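Local coordinates for protein peptidoglycan-N-acetylglucosamine deacetylase BC_1960 (Bacillus cereus, PDB 4L1G) that removes the acetyl group from N-acetylglucosamine residues of bacterial peptidoglycan, and also from soluble chitin substrates and N-acetylchitooligomers, with zinc as cofactor, at residues T132-N137 with R147-K152; H126-H131 with A161-K166; E60-A65 with I175-L180; W193-V198 with P218-L223; K72-L77 with R252-P257. All blocks are in the same frame, centred on the assembly; numbering follows the deposited sequence.

The five contacts are spread over the (beta/alpha) barrel of a polysaccharide deacetylase. Contacts 4 and 5 are neighbours, centres 11 Å apart: strands 221-225 and 74-80 lie side by side. Contact 2 reaches the same sheet through strand 127-130 and packs Val127 against Thr255 and Pro257 of contact 5. Contact 1 is nested inside the loop closed by contact 2, centres 14 Å apart; together they carry the zinc ligands His131 and His135. Contact 3, its centre about 16 Å from that of contact 1, holds outer strand 64-65 of the three-stranded sheet; it encloses contacts 1 and 2 and crosses contact 5, which encloses 1, 2 and 4. Distant segments thus meet around the zinc site.

Contact 1: residues T132-N137 with R147-K152; sequences TYSHPN and RNQIIK
The loop that follows strand 127-130 and carries the zinc ligand His135 is fastened to helix 143-161 by the side-chain amide of Gln149, which meets Tyr133 and Ser134. Gln149 OE1 takes two backbone N-H groups in succession: Ser134 N at 3.0 Å, in the carbonyl plane and on a lone pair with an N-H...O angle of 165°, and Tyr133 N at 2.9 Å, tilted from that plane and more bent. The other end of the amide donates in its own plane, Gln149 NE2 to Ser134 OG at 3.1 Å, and also bonds Glu145. A bend at chi2 (-81°) turns the glutamine chain toward the loop. Pro136 closes over the amide, its CG 3.7 Å from Gln149 CD. One turn further along the helix, Lys152 lies across a face of the Tyr133 ring: CE stands 3.8 Å from the ring centroid, a CH-pi contact, and NZ 4.3 Å from it, close enough to the normal for a cation-pi interaction. The phenol OH of Tyr133 is bonded to Glu112. With both ends of its amide engaged, Gln149 is fixed in rotation and holds the two peptide N-H groups just before His135; this probably helps to set the turn from which that histidine reaches the zinc site, as a second-shell residue would.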
# COMPACT_ATOMS: atom_id res chain seq x y z
N THR A 132 8.99 5.29 -0.78
CA THR A 132 10.25 6.02 -0.53
C THR A 132 11.32 5.14 0.10
O THR A 132 11.07 3.98 0.44
CB THR A 132 10.09 7.31 0.34
OG1 THR A 132 10.01 6.96 1.73
CG2 THR A 132 8.88 8.13 -0.09
N TYR A 133 12.52 5.70 0.25
CA TYR A 133 13.66 4.95 0.74
C TYR A 133 13.74 4.87 2.26
O TYR A 133 13.82 3.78 2.82
CB TYR A 133 14.97 5.54 0.18
CG TYR A 133 16.20 4.78 0.62
CD1 TYR A 133 16.56 3.59 0.02
CD2 TYR A 133 17.00 5.26 1.65
CE1 TYR A 133 17.68 2.89 0.42
CE2 TYR A 133 18.13 4.57 2.06
CZ TYR A 133 18.46 3.39 1.44
OH TYR A 133 19.58 2.70 1.84
N SER A 134 13.71 6.02 2.93
CA SER A 134 13.89 6.04 4.38
C SER A 134 12.72 6.67 5.13
O SER A 134 12.89 7.14 6.26
CB SER A 134 15.20 6.75 4.74
OG SER A 134 15.22 8.07 4.22
N HIS A 135 11.55 6.67 4.51
CA HIS A 135 10.32 7.13 5.15
C HIS A 135 10.39 8.55 5.73
O HIS A 135 10.04 8.76 6.90
CB HIS A 135 9.93 6.14 6.26
CG HIS A 135 8.47 6.15 6.60
ND1 HIS A 135 7.95 6.93 7.61
CD2 HIS A 135 7.44 5.45 6.09
CE1 HIS A 135 6.65 6.72 7.69
NE2 HIS A 135 6.31 5.82 6.78
N PRO A 136 10.82 9.54 4.93
CA PRO A 136 10.81 10.89 5.51
C PRO A 136 9.47 11.57 5.26
O PRO A 136 8.70 11.12 4.41
CB PRO A 136 11.90 11.60 4.71
CG PRO A 136 11.80 10.98 3.36
CD PRO A 136 11.41 9.53 3.58
N ASN A 137 9.20 12.65 6.00
CA ASN A 137 8.03 13.48 5.74
C ASN A 137 8.29 14.32 4.51
O ASN A 137 9.00 15.33 4.57
CB ASN A 137 7.75 14.38 6.95
CG ASN A 137 6.47 15.17 6.81
OD1 ASN A 137 5.94 15.35 5.72
ND2 ASN A 137 5.96 15.67 7.94
N ARG A 147 12.78 13.42 -5.16
CA ARG A 147 13.05 12.65 -6.36
C ARG A 147 14.08 11.56 -6.11
O ARG A 147 13.97 10.45 -6.63
CB ARG A 147 13.47 13.56 -7.51
CG ARG A 147 12.35 14.48 -7.97
CD ARG A 147 12.82 15.56 -8.92
NE ARG A 147 11.72 16.45 -9.29
CZ ARG A 147 11.85 17.56 -10.01
NH1 ARG A 147 13.05 17.93 -10.44
NH2 ARG A 147 10.79 18.30 -10.30
N ASN A 148 15.08 11.87 -5.29
CA ASN A 148 16.09 10.89 -4.91
C ASN A 148 15.48 9.73 -4.12
O ASN A 148 15.82 8.57 -4.36
CB ASN A 148 17.20 11.55 -4.08
CG ASN A 148 18.39 10.63 -3.86
OD1 ASN A 148 18.79 9.89 -4.76
ND2 ASN A 148 18.95 10.67 -2.66
N GLN A 149 14.59 10.05 -3.19
CA GLN A 149 13.90 9.03 -2.39
C GLN A 149 13.13 8.06 -3.28
O GLN A 149 13.21 6.84 -3.09
CB GLN A 149 12.94 9.69 -1.39
CG GLN A 149 13.61 10.37 -0.21
CD GLN A 149 14.00 9.40 0.89
OE1 GLN A 149 13.41 8.33 1.03
NE2 GLN A 149 15.01 9.78 1.67
N ILE A 150 12.40 8.60 -4.24
CA ILE A 150 11.59 7.79 -5.15
C ILE A 150 12.46 6.96 -6.09
O ILE A 150 12.27 5.75 -6.20
CB ILE A 150 10.63 8.66 -5.98
CG1 ILE A 150 9.69 9.43 -5.05
CG2 ILE A 150 9.85 7.81 -6.96
CD1 ILE A 150 8.86 8.54 -4.15
N ILE A 151 13.39 7.62 -6.77
CA ILE A 151 14.21 6.97 -7.80
C ILE A 151 15.11 5.87 -7.23
O ILE A 151 15.20 4.78 -7.80
CB ILE A 151 15.04 8.00 -8.59
CG1 ILE A 151 14.11 8.91 -9.40
CG2 ILE A 151 16.02 7.30 -9.52
CD1 ILE A 151 14.84 10.04 -10.12
N LYS A 152 15.78 6.16 -6.12
CA LYS A 152 16.61 5.17 -5.45
C LYS A 152 15.80 3.93 -5.06
O LYS A 152 16.27 2.80 -5.21
CB LYS A 152 17.29 5.77 -4.22
CG LYS A 152 18.14 4.79 -3.43
CD LYS A 152 19.21 5.50 -2.62
CE LYS A 152 18.62 6.46 -1.61
NZ LYS A 152 19.70 7.11 -0.81
O HOH W 1 21.56 4.87 0.78

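Contact 2: residues H126-H131 with A161-K166; sequences HVIGNH and AGYAPK
His126 opens the segment with its carbonyl: a water lies 2.6 Å from His126 O and also meets Tyr163 OH, bridging the residue before the strand to the loop. Tyr163 OH lies 3.9 Å from Val127 CA. Ile128 carries most of the contact. Its N donates to Tyr163 OH at 3.0 Å, nearly straight (163°) and close to the plane of the ring, while CD1 reaches Ala161 CB at 3.7 Å. A chi1 of 65° sets the Tyr163 ring between its own backbone N and carbonyl carbon and directs the hydroxyl at the strand. Ile128 O lies 3.3 Å from Pro165 CB and accepts a hydrogen bond from a second water at 2.9 Å, which in turn weakly accepts from Lys166 N. The same Pro165 CB packs on Gly129 CA at 4.1 Å. Asn130 turns its amide to Thr132, Ile150 and Glu154, and the segment ends at the zinc ligand His131. Strand 127-130 is joined to the connection between helix 143-161 and strand 167-168 by apolar packing on Ala161 and Pro165, and by one phenol and two waters, the second weakly held by the loop, as partners for the His126 carbonyl and for the N-H and carbonyl of Ile128.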
# COMPACT_ATOMS: atom_id res chain seq x y z
N HIS A 126 1.36 -10.70 -5.74
CA HIS A 126 1.02 -9.42 -5.15
C HIS A 126 1.69 -8.29 -5.92
O HIS A 126 2.64 -8.52 -6.66
CB HIS A 126 1.42 -9.37 -3.67
CG HIS A 126 0.83 -10.47 -2.85
ND1 HIS A 126 -0.51 -10.52 -2.52
CD2 HIS A 126 1.39 -11.57 -2.30
CE1 HIS A 126 -0.74 -11.60 -1.79
NE2 HIS A 126 0.39 -12.25 -1.65
N VAL A 127 1.20 -7.07 -5.74
CA VAL A 127 1.77 -5.92 -6.41
C VAL A 127 2.62 -5.10 -5.43
O VAL A 127 2.24 -4.92 -4.27
CB VAL A 127 0.67 -5.04 -7.04
CG1 VAL A 127 1.25 -3.76 -7.62
CG2 VAL A 127 -0.07 -5.83 -8.12
N ILE A 128 3.77 -4.64 -5.91
CA ILE A 128 4.68 -3.85 -5.09
C ILE A 128 4.59 -2.37 -5.43
O ILE A 128 4.54 -1.99 -6.60
CB ILE A 128 6.14 -4.34 -5.27
CG1 ILE A 128 6.28 -5.76 -4.72
CG2 ILE A 128 7.12 -3.40 -4.58
CD1 ILE A 128 7.63 -6.38 -4.95
N GLY A 129 4.54 -1.53 -4.40
CA GLY A 129 4.53 -0.09 -4.59
C GLY A 129 5.74 0.58 -3.97
O GLY A 129 6.43 -0.01 -3.14
N ASN A 130 5.99 1.82 -4.37
CA ASN A 130 7.12 2.60 -3.88
C ASN A 130 6.73 3.44 -2.67
O ASN A 130 5.86 4.31 -2.76
CB ASN A 130 7.65 3.49 -5.01
CG ASN A 130 8.96 4.18 -4.68
OD1 ASN A 130 9.22 4.54 -3.53
ND2 ASN A 130 9.80 4.36 -5.69
N HIS A 131 7.37 3.21 -1.53
CA HIS A 131 7.04 3.92 -0.30
C HIS A 131 8.18 4.84 0.17
O HIS A 131 8.28 5.14 1.37
CB HIS A 131 6.68 2.92 0.81
CG HIS A 131 5.84 3.50 1.90
ND1 HIS A 131 4.73 4.27 1.66
CD2 HIS A 131 5.95 3.41 3.25
CE1 HIS A 131 4.19 4.64 2.81
NE2 HIS A 131 4.91 4.13 3.79
N ALA A 161 12.21 -7.06 -7.96
CA ALA A 161 10.89 -7.50 -8.38
C ALA A 161 10.79 -7.78 -9.87
O ALA A 161 9.94 -8.55 -10.31
CB ALA A 161 9.82 -6.50 -7.96
N GLY A 162 11.65 -7.14 -10.66
CA GLY A 162 11.67 -7.35 -12.09
C GLY A 162 10.87 -6.31 -12.86
O GLY A 162 10.69 -6.43 -14.07
N TYR A 163 10.40 -5.29 -12.16
CA TYR A 163 9.71 -4.17 -12.80
C TYR A 163 9.78 -2.92 -11.94
O TYR A 163 9.95 -3.00 -10.73
CB TYR A 163 8.25 -4.53 -13.10
CG TYR A 163 7.39 -4.75 -11.87
CD1 TYR A 163 7.35 -5.99 -11.25
CD2 TYR A 163 6.61 -3.73 -11.34
CE1 TYR A 163 6.57 -6.21 -10.13
CE2 TYR A 163 5.82 -3.93 -10.22
CZ TYR A 163 5.80 -5.17 -9.62
OH TYR A 163 5.02 -5.38 -8.50
N ALA A 164 9.66 -1.76 -12.57
CA ALA A 164 9.62 -0.50 -11.85
C ALA A 164 8.18 -0.18 -11.45
O ALA A 164 7.33 0.03 -12.32
CB ALA A 164 10.20 0.62 -12.70
N PRO A 165 7.90 -0.15 -10.14
CA PRO A 165 6.53 0.05 -9.62
C PRO A 165 5.91 1.37 -10.07
O PRO A 165 6.57 2.41 -10.02
CB PRO A 165 6.73 0.05 -8.10
CG PRO A 165 8.01 -0.70 -7.88
CD PRO A 165 8.87 -0.35 -9.05
N LYS A 166 4.66 1.32 -10.51
CA LYS A 166 3.96 2.51 -10.96
C LYS A 166 3.35 3.27 -9.79
O LYS A 166 3.11 4.48 -9.88
CB LYS A 166 2.85 2.13 -11.96
CG LYS A 166 2.13 3.31 -12.59
CD LYS A 166 0.98 2.85 -13.46
CE LYS A 166 0.34 4.02 -14.20
NZ LYS A 166 1.28 4.65 -15.17
O HOH W 2 4.78 -7.77 -7.91
O HOH W 3 3.16 -0.64 -8.72

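Contact 3: residues E60-A65 with I175-L180; sequences EKYAYA and ILENQL
Apolar packing dominates, with Leu180 of helix 177-185 wedged between two tyrosines of the segment 60-65. Its CG lies 3.7 Å from Tyr62 CB, and its CD2 stands over one face of the Tyr64 ring, 3.9 Å from the centroid, a CH-pi contact offset toward the rim. The other methyl, Leu180 CD1, meets Tyr64 CD1 at 3.7 Å. CG of Leu180 is placed anti to the backbone N (chi1 -177°), which sends both branches across to the tyrosines. Further along the Tyr64 ring, Ile175 CG2 approaches CE1 at 4.2 Å. Trp58 and Ile190 add to the packing round Leu180. The polar interaction is a hydrogen bond from Tyr62 OH to Glu177 OE2, 2.8 Å long, which uses the carboxylate's anti lone pair; OE2 lies in the plane of the tyrosine ring, and ring and carboxylate planes stand 70° apart. Tyr64 OH, next to Ile175, is bonded to Gln192. The short strand 64-65 and the residues before it are therefore held to the first turn of helix 177-185, and to Ile175 ahead of it, by aliphatic-aromatic packing, while one charged hydrogen bond at a partly exposed spot orients the Tyr62 hydroxyl and keeps that end of the ring beside Glu177.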
# COMPACT_ATOMS: atom_id res chain seq x y z
N GLU A 60 -8.52 15.42 -9.61
CA GLU A 60 -8.99 15.84 -10.92
C GLU A 60 -7.83 16.30 -11.81
O GLU A 60 -7.95 16.33 -13.03
CB GLU A 60 -10.00 16.98 -10.80
CG GLU A 60 -11.29 16.59 -10.10
CD GLU A 60 -12.30 17.73 -10.07
OE1 GLU A 60 -13.50 17.45 -9.89
OE2 GLU A 60 -11.90 18.90 -10.24
N LYS A 61 -6.71 16.65 -11.18
CA LYS A 61 -5.60 17.25 -11.91
C LYS A 61 -4.42 16.29 -12.08
O LYS A 61 -3.70 16.37 -13.08
CB LYS A 61 -5.14 18.53 -11.20
CG LYS A 61 -4.16 19.38 -12.00
CD LYS A 61 -3.95 20.74 -11.35
CE LYS A 61 -2.88 21.55 -12.06
NZ LYS A 61 -3.23 21.84 -13.48
N TYR A 62 -4.24 15.39 -11.13
CA TYR A 62 -3.10 14.48 -11.15
C TYR A 62 -3.50 13.02 -11.01
O TYR A 62 -4.65 12.70 -10.73
CB TYR A 62 -2.12 14.85 -10.03
CG TYR A 62 -1.72 16.30 -10.03
CD1 TYR A 62 -0.82 16.80 -10.96
CD2 TYR A 62 -2.22 17.18 -9.07
CE1 TYR A 62 -0.45 18.13 -10.96
CE2 TYR A 62 -1.86 18.51 -9.06
CZ TYR A 62 -0.97 18.98 -10.01
OH TYR A 62 -0.60 20.31 -10.01
N ALA A 63 -2.53 12.13 -11.22
CA ALA A 63 -2.74 10.71 -10.96
C ALA A 63 -2.71 10.48 -9.46
O ALA A 63 -1.67 10.21 -8.87
CB ALA A 63 -1.66 9.88 -11.65
N TYR A 64 -3.88 10.61 -8.83
CA TYR A 64 -3.98 10.70 -7.38
C TYR A 64 -5.38 10.29 -6.93
O TYR A 64 -6.37 10.82 -7.42
CB TYR A 64 -3.68 12.15 -6.97
CG TYR A 64 -3.58 12.41 -5.49
CD1 TYR A 64 -2.53 11.90 -4.74
CD2 TYR A 64 -4.51 13.21 -4.84
CE1 TYR A 64 -2.42 12.15 -3.39
CE2 TYR A 64 -4.42 13.47 -3.49
CZ TYR A 64 -3.37 12.94 -2.77
OH TYR A 64 -3.27 13.20 -1.42
N ALA A 65 -5.45 9.35 -5.99
CA ALA A 65 -6.74 8.87 -5.50
C ALA A 65 -6.69 8.37 -4.06
O ALA A 65 -5.63 7.99 -3.57
CB ALA A 65 -7.30 7.79 -6.42
N ILE A 175 2.18 14.85 0.97
CA ILE A 175 2.70 15.11 -0.37
C ILE A 175 2.45 16.56 -0.78
O ILE A 175 1.42 17.15 -0.42
CB ILE A 175 2.09 14.12 -1.41
CG1 ILE A 175 2.87 14.16 -2.73
CG2 ILE A 175 0.62 14.40 -1.65
CD1 ILE A 175 4.04 13.21 -2.76
N LEU A 176 3.39 17.15 -1.51
CA LEU A 176 3.23 18.51 -2.02
C LEU A 176 2.75 18.46 -3.47
O LEU A 176 2.92 17.45 -4.15
CB LEU A 176 4.54 19.29 -1.93
CG LEU A 176 5.12 19.51 -0.52
CD1 LEU A 176 6.39 20.34 -0.59
CD2 LEU A 176 4.09 20.15 0.39
N GLU A 177 2.15 19.55 -3.94
CA GLU A 177 1.58 19.57 -5.29
C GLU A 177 2.63 19.38 -6.38
O GLU A 177 2.40 18.64 -7.34
CB GLU A 177 0.78 20.85 -5.54
CG GLU A 177 0.07 20.86 -6.88
CD GLU A 177 -0.89 22.03 -7.05
OE1 GLU A 177 -1.19 22.71 -6.05
OE2 GLU A 177 -1.34 22.26 -8.20
N ASN A 178 3.77 20.05 -6.24
CA ASN A 178 4.85 19.92 -7.22
C ASN A 178 5.44 18.52 -7.24
O ASN A 178 5.88 18.03 -8.29
CB ASN A 178 5.94 20.95 -6.97
CG ASN A 178 5.53 22.35 -7.41
OD1 ASN A 178 4.71 22.50 -8.31
ND2 ASN A 178 6.11 23.36 -6.78
N GLN A 179 5.44 17.87 -6.08
CA GLN A 179 5.89 16.49 -5.98
C GLN A 179 4.91 15.58 -6.71
O GLN A 179 5.31 14.67 -7.43
CB GLN A 179 5.99 16.08 -4.51
CG GLN A 179 7.03 16.86 -3.72
CD GLN A 179 6.96 16.57 -2.23
OE1 GLN A 179 5.96 16.05 -1.74
NE2 GLN A 179 8.02 16.91 -1.51
N LEU A 180 3.63 15.85 -6.52
CA LEU A 180 2.57 15.09 -7.17
C LEU A 180 2.58 15.35 -8.67
O LEU A 180 2.33 14.45 -9.47
CB LEU A 180 1.22 15.46 -6.56
CG LEU A 180 -0.03 14.73 -7.04
CD1 LEU A 180 0.17 13.22 -6.98
CD2 LEU A 180 -1.23 15.15 -6.21

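Contact 4: residues W193-V198 with P218-L223; sequences WSVDTV and PGSVIL
A chi1 of 59° at Trp193 sets the indole between backbone N and carbonyl carbon, and one of 173° at Leu223 carries its CG anti to the backbone N; together they bring Leu223 CD2 over the indole. Leu223 CD2 stands 3.8 Å from the centroid of the Trp193 five-membered ring, a CH-pi contact, and 3.6 Å from Asp196 OD1. Ser194 has its OG in the same kind of position as the indole, where it accepts from Val221 N at 3.1 Å. A water joins this hydroxyl to Ser220 OG. The backbones run parallel. Val221 O receives two successive N-H groups, Ser194 N in the carbonyl plane at 2.9 Å and Val195 N tilted from it. Leu223 N then donates to Val195 O at 2.8 Å, almost along the C=O axis. At the far end Thr197 OG1 donates to Leu223 O, 2.8 Å away and in the carbonyl plane, while Thr197 CG2 packs on Ile222 CG2 at 3.8 Å. Asp196 OD1 closes an Asx turn by accepting from Val198 N. Strands 195-196 and 221-225 bound a beta-alpha-beta unit whose connection holds helix 205-215: Thr197 and Ile222 face Val212 of that helix, whereas Leu223 lies on the other face beside Asp80, the predicted proton acceptor, and strand 74-80 pairs with the opposite edge of 221-225.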
# COMPACT_ATOMS: atom_id res chain seq x y z
N TRP A 193 -5.34 6.35 0.99
CA TRP A 193 -6.23 5.33 1.53
C TRP A 193 -7.55 5.96 1.99
O TRP A 193 -7.65 7.19 2.07
CB TRP A 193 -5.56 4.59 2.69
CG TRP A 193 -5.15 5.47 3.83
CD1 TRP A 193 -5.89 5.78 4.94
CD2 TRP A 193 -3.90 6.17 3.98
NE1 TRP A 193 -5.19 6.62 5.77
CE2 TRP A 193 -3.96 6.87 5.20
CE3 TRP A 193 -2.75 6.26 3.20
CZ2 TRP A 193 -2.91 7.66 5.66
CZ3 TRP A 193 -1.69 7.05 3.66
CH2 TRP A 193 -1.78 7.73 4.88
N SER A 194 -8.54 5.13 2.27
CA SER A 194 -9.84 5.62 2.71
C SER A 194 -10.33 4.92 3.97
O SER A 194 -11.28 5.36 4.61
CB SER A 194 -10.88 5.51 1.59
OG SER A 194 -11.20 4.15 1.32
N VAL A 195 -9.68 3.81 4.32
CA VAL A 195 -9.97 3.11 5.57
C VAL A 195 -8.68 2.90 6.36
O VAL A 195 -7.80 2.14 5.94
CB VAL A 195 -10.65 1.75 5.33
CG1 VAL A 195 -10.89 1.03 6.66
CG2 VAL A 195 -11.97 1.94 4.58
N ASP A 196 -8.57 3.58 7.50
CA ASP A 196 -7.37 3.48 8.33
C ASP A 196 -7.61 2.59 9.54
O ASP A 196 -8.47 2.86 10.37
CB ASP A 196 -6.92 4.87 8.77
CG ASP A 196 -5.56 4.86 9.45
OD1 ASP A 196 -4.90 3.80 9.44
OD2 ASP A 196 -5.14 5.91 9.97
N THR A 197 -6.83 1.51 9.62
CA THR A 197 -6.96 0.55 10.71
C THR A 197 -6.27 1.03 11.98
O THR A 197 -6.46 0.44 13.04
CB THR A 197 -6.37 -0.82 10.34
OG1 THR A 197 -4.95 -0.70 10.16
CG2 THR A 197 -6.99 -1.36 9.06
N VAL A 198 -5.47 2.09 11.85
CA VAL A 198 -4.56 2.57 12.91
C VAL A 198 -3.90 1.43 13.69
O VAL A 198 -3.77 1.48 14.92
CB VAL A 198 -5.22 3.63 13.86
CG1 VAL A 198 -5.59 4.89 13.08
CG2 VAL A 198 -6.44 3.08 14.59
N PRO A 218 -17.69 -0.27 -1.40
CA PRO A 218 -17.13 -0.53 -2.73
C PRO A 218 -16.11 0.54 -3.11
O PRO A 218 -16.43 1.73 -3.11
CB PRO A 218 -18.35 -0.44 -3.64
CG PRO A 218 -19.48 -0.90 -2.77
CD PRO A 218 -19.16 -0.41 -1.38
N GLY A 219 -14.88 0.12 -3.41
CA GLY A 219 -13.83 1.05 -3.79
C GLY A 219 -12.88 1.39 -2.66
O GLY A 219 -11.89 2.09 -2.88
N SER A 220 -13.17 0.91 -1.45
CA SER A 220 -12.35 1.23 -0.28
C SER A 220 -10.90 0.74 -0.40
O SER A 220 -10.64 -0.40 -0.80
CB SER A 220 -12.97 0.65 1.00
OG SER A 220 -14.16 1.34 1.34
N VAL A 221 -9.96 1.62 -0.06
CA VAL A 221 -8.56 1.24 0.05
C VAL A 221 -8.19 1.21 1.53
O VAL A 221 -8.20 2.23 2.21
CB VAL A 221 -7.64 2.20 -0.72
CG1 VAL A 221 -6.18 1.85 -0.46
CG2 VAL A 221 -7.95 2.15 -2.20
N ILE A 222 -7.87 0.02 2.02
CA ILE A 222 -7.59 -0.20 3.44
C ILE A 222 -6.10 -0.07 3.73
O ILE A 222 -5.27 -0.52 2.94
CB ILE A 222 -8.11 -1.59 3.88
CG1 ILE A 222 -9.59 -1.73 3.51
CG2 ILE A 222 -7.89 -1.81 5.36
CD1 ILE A 222 -10.10 -3.16 3.58
N LEU A 223 -5.76 0.55 4.86
CA LEU A 223 -4.36 0.73 5.25
C LEU A 223 -3.96 -0.12 6.44
O LEU A 223 -4.51 0.02 7.54
CB LEU A 223 -4.06 2.20 5.56
CG LEU A 223 -2.67 2.47 6.13
CD1 LEU A 223 -1.59 2.22 5.09
CD2 LEU A 223 -2.55 3.88 6.69
O HOH W 4 -13.80 3.91 1.49

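Contact 5: residues K72-L77 with R252-P257; sequences KAEVAL and RFVTLP
Arg252 and Glu74 face each other on one side of two paired strands. Arg252 CB lies 3.7 Å and CG 3.9 Å from Ala73 O, past which the chain runs out. It then bends at chi3 (-54°), which folds the guanidinium back over Ala73 O and toward Glu74. NE donates to a water that also meets Glu74 OE1. NH1 comes near Ala73 CB, and Arg252 NH2 ends in a salt bridge to Glu74 OE1 at 3.1 Å; the oxygen lies in the guanidinium plane, yet the carboxylate is turned 85° to it and is met on its anti side, somewhat out of plane. The short strand 252-253 adds in parallel to the beginning of strand 74-80, whose later part pairs with 103-106 in the deacetylase barrel: Arg252 N bonds Ala73 O, Val75 N bonds Arg252 O and Val254 N bonds Val75 O. On the other side of the pair, Val75 CG2 sits over a face of the Phe253 ring, 3.9 Å from its centroid, and Leu77 CG touches Phe253 CD1 at 3.7 Å, with Ile243 of helix 233-248 packed on the phenyl. Val254 CG1 lies 3.6 Å from Glu74 CD, and Ala76 CB meets Leu256 CD2 at 3.8 Å.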
# COMPACT_ATOMS: atom_id res chain seq x y z
N LYS A 72 -18.05 -1.09 -8.52
CA LYS A 72 -17.44 -2.41 -8.52
C LYS A 72 -17.47 -2.96 -7.10
O LYS A 72 -17.20 -2.23 -6.15
CB LYS A 72 -15.99 -2.35 -9.03
CG LYS A 72 -15.84 -1.81 -10.44
CD LYS A 72 -16.38 -2.79 -11.48
CE LYS A 72 -15.48 -4.01 -11.61
NZ LYS A 72 -16.02 -4.99 -12.60
N ALA A 73 -17.80 -4.24 -6.96
CA ALA A 73 -17.84 -4.87 -5.65
C ALA A 73 -16.44 -5.25 -5.19
O ALA A 73 -16.19 -6.39 -4.80
CB ALA A 73 -18.73 -6.10 -5.69
N GLU A 74 -15.53 -4.28 -5.23
CA GLU A 74 -14.12 -4.56 -4.99
C GLU A 74 -13.49 -3.61 -3.98
O GLU A 74 -13.77 -2.41 -3.98
CB GLU A 74 -13.35 -4.51 -6.32
CG GLU A 74 -13.81 -5.57 -7.33
CD GLU A 74 -13.25 -5.36 -8.72
OE1 GLU A 74 -13.52 -6.20 -9.60
OE2 GLU A 74 -12.54 -4.35 -8.95
N VAL A 75 -12.65 -4.17 -3.11
CA VAL A 75 -11.87 -3.39 -2.17
C VAL A 75 -10.41 -3.80 -2.29
O VAL A 75 -10.09 -4.82 -2.90
CB VAL A 75 -12.33 -3.59 -0.71
CG1 VAL A 75 -13.79 -3.18 -0.56
CG2 VAL A 75 -12.12 -5.03 -0.28
N ALA A 76 -9.51 -3.00 -1.71
CA ALA A 76 -8.09 -3.27 -1.82
C ALA A 76 -7.38 -3.24 -0.47
O ALA A 76 -7.43 -2.25 0.25
CB ALA A 76 -7.43 -2.29 -2.79
N LEU A 77 -6.71 -4.34 -0.14
CA LEU A 77 -5.83 -4.39 1.02
C LEU A 77 -4.45 -3.87 0.63
O LEU A 77 -3.89 -4.28 -0.38
CB LEU A 77 -5.70 -5.82 1.55
CG LEU A 77 -6.92 -6.45 2.24
CD1 LEU A 77 -6.72 -7.95 2.39
CD2 LEU A 77 -7.16 -5.80 3.59
N ARG A 252 -15.09 -8.36 -3.17
CA ARG A 252 -13.94 -9.10 -3.68
C ARG A 252 -12.69 -8.25 -3.48
O ARG A 252 -12.75 -7.02 -3.49
CB ARG A 252 -14.13 -9.44 -5.16
CG ARG A 252 -15.42 -10.20 -5.46
CD ARG A 252 -15.53 -10.56 -6.94
NE ARG A 252 -15.40 -9.38 -7.80
CZ ARG A 252 -16.42 -8.68 -8.28
NH1 ARG A 252 -17.67 -9.03 -7.99
NH2 ARG A 252 -16.20 -7.62 -9.05
N PHE A 253 -11.55 -8.91 -3.29
CA PHE A 253 -10.30 -8.21 -3.03
C PHE A 253 -9.44 -8.13 -4.28
O PHE A 253 -9.23 -9.13 -4.97
CB PHE A 253 -9.53 -8.88 -1.88
CG PHE A 253 -10.21 -8.73 -0.55
CD1 PHE A 253 -9.80 -7.77 0.35
CD2 PHE A 253 -11.27 -9.56 -0.20
CE1 PHE A 253 -10.43 -7.63 1.58
CE2 PHE A 253 -11.90 -9.42 1.02
CZ PHE A 253 -11.48 -8.46 1.91
N VAL A 254 -8.94 -6.93 -4.58
CA VAL A 254 -8.15 -6.71 -5.78
C VAL A 254 -6.87 -5.94 -5.45
O VAL A 254 -6.69 -5.44 -4.34
CB VAL A 254 -8.94 -5.91 -6.83
CG1 VAL A 254 -10.20 -6.66 -7.26
CG2 VAL A 254 -9.29 -4.52 -6.31
N THR A 255 -5.97 -5.86 -6.43
CA THR A 255 -4.77 -5.05 -6.31
C THR A 255 -5.07 -3.65 -6.82
O THR A 255 -6.08 -3.43 -7.49
CB THR A 255 -3.61 -5.64 -7.12
OG1 THR A 255 -3.95 -5.61 -8.52
CG2 THR A 255 -3.33 -7.07 -6.70
N LEU A 256 -4.18 -2.70 -6.52
CA LEU A 256 -4.37 -1.33 -6.97
C LEU A 256 -4.40 -1.15 -8.50
O LEU A 256 -5.28 -0.46 -9.02
CB LEU A 256 -3.36 -0.38 -6.32
CG LEU A 256 -3.55 -0.18 -4.82
CD1 LEU A 256 -2.65 0.94 -4.31
CD2 LEU A 256 -5.01 0.09 -4.48
N PRO A 257 -3.45 -1.77 -9.23
CA PRO A 257 -3.52 -1.63 -10.69
C PRO A 257 -4.82 -2.17 -11.27
O PRO A 257 -5.31 -1.65 -12.27
CB PRO A 257 -2.32 -2.46 -11.19
CG PRO A 257 -1.87 -3.26 -10.02
CD PRO A 257 -2.21 -2.45 -8.82
O HOH W 5 -12.68 -9.12 -8.68
O HOH W 6 -6.72 -6.49 -1.85
O HOH W 7 -4.41 -4.21 -3.00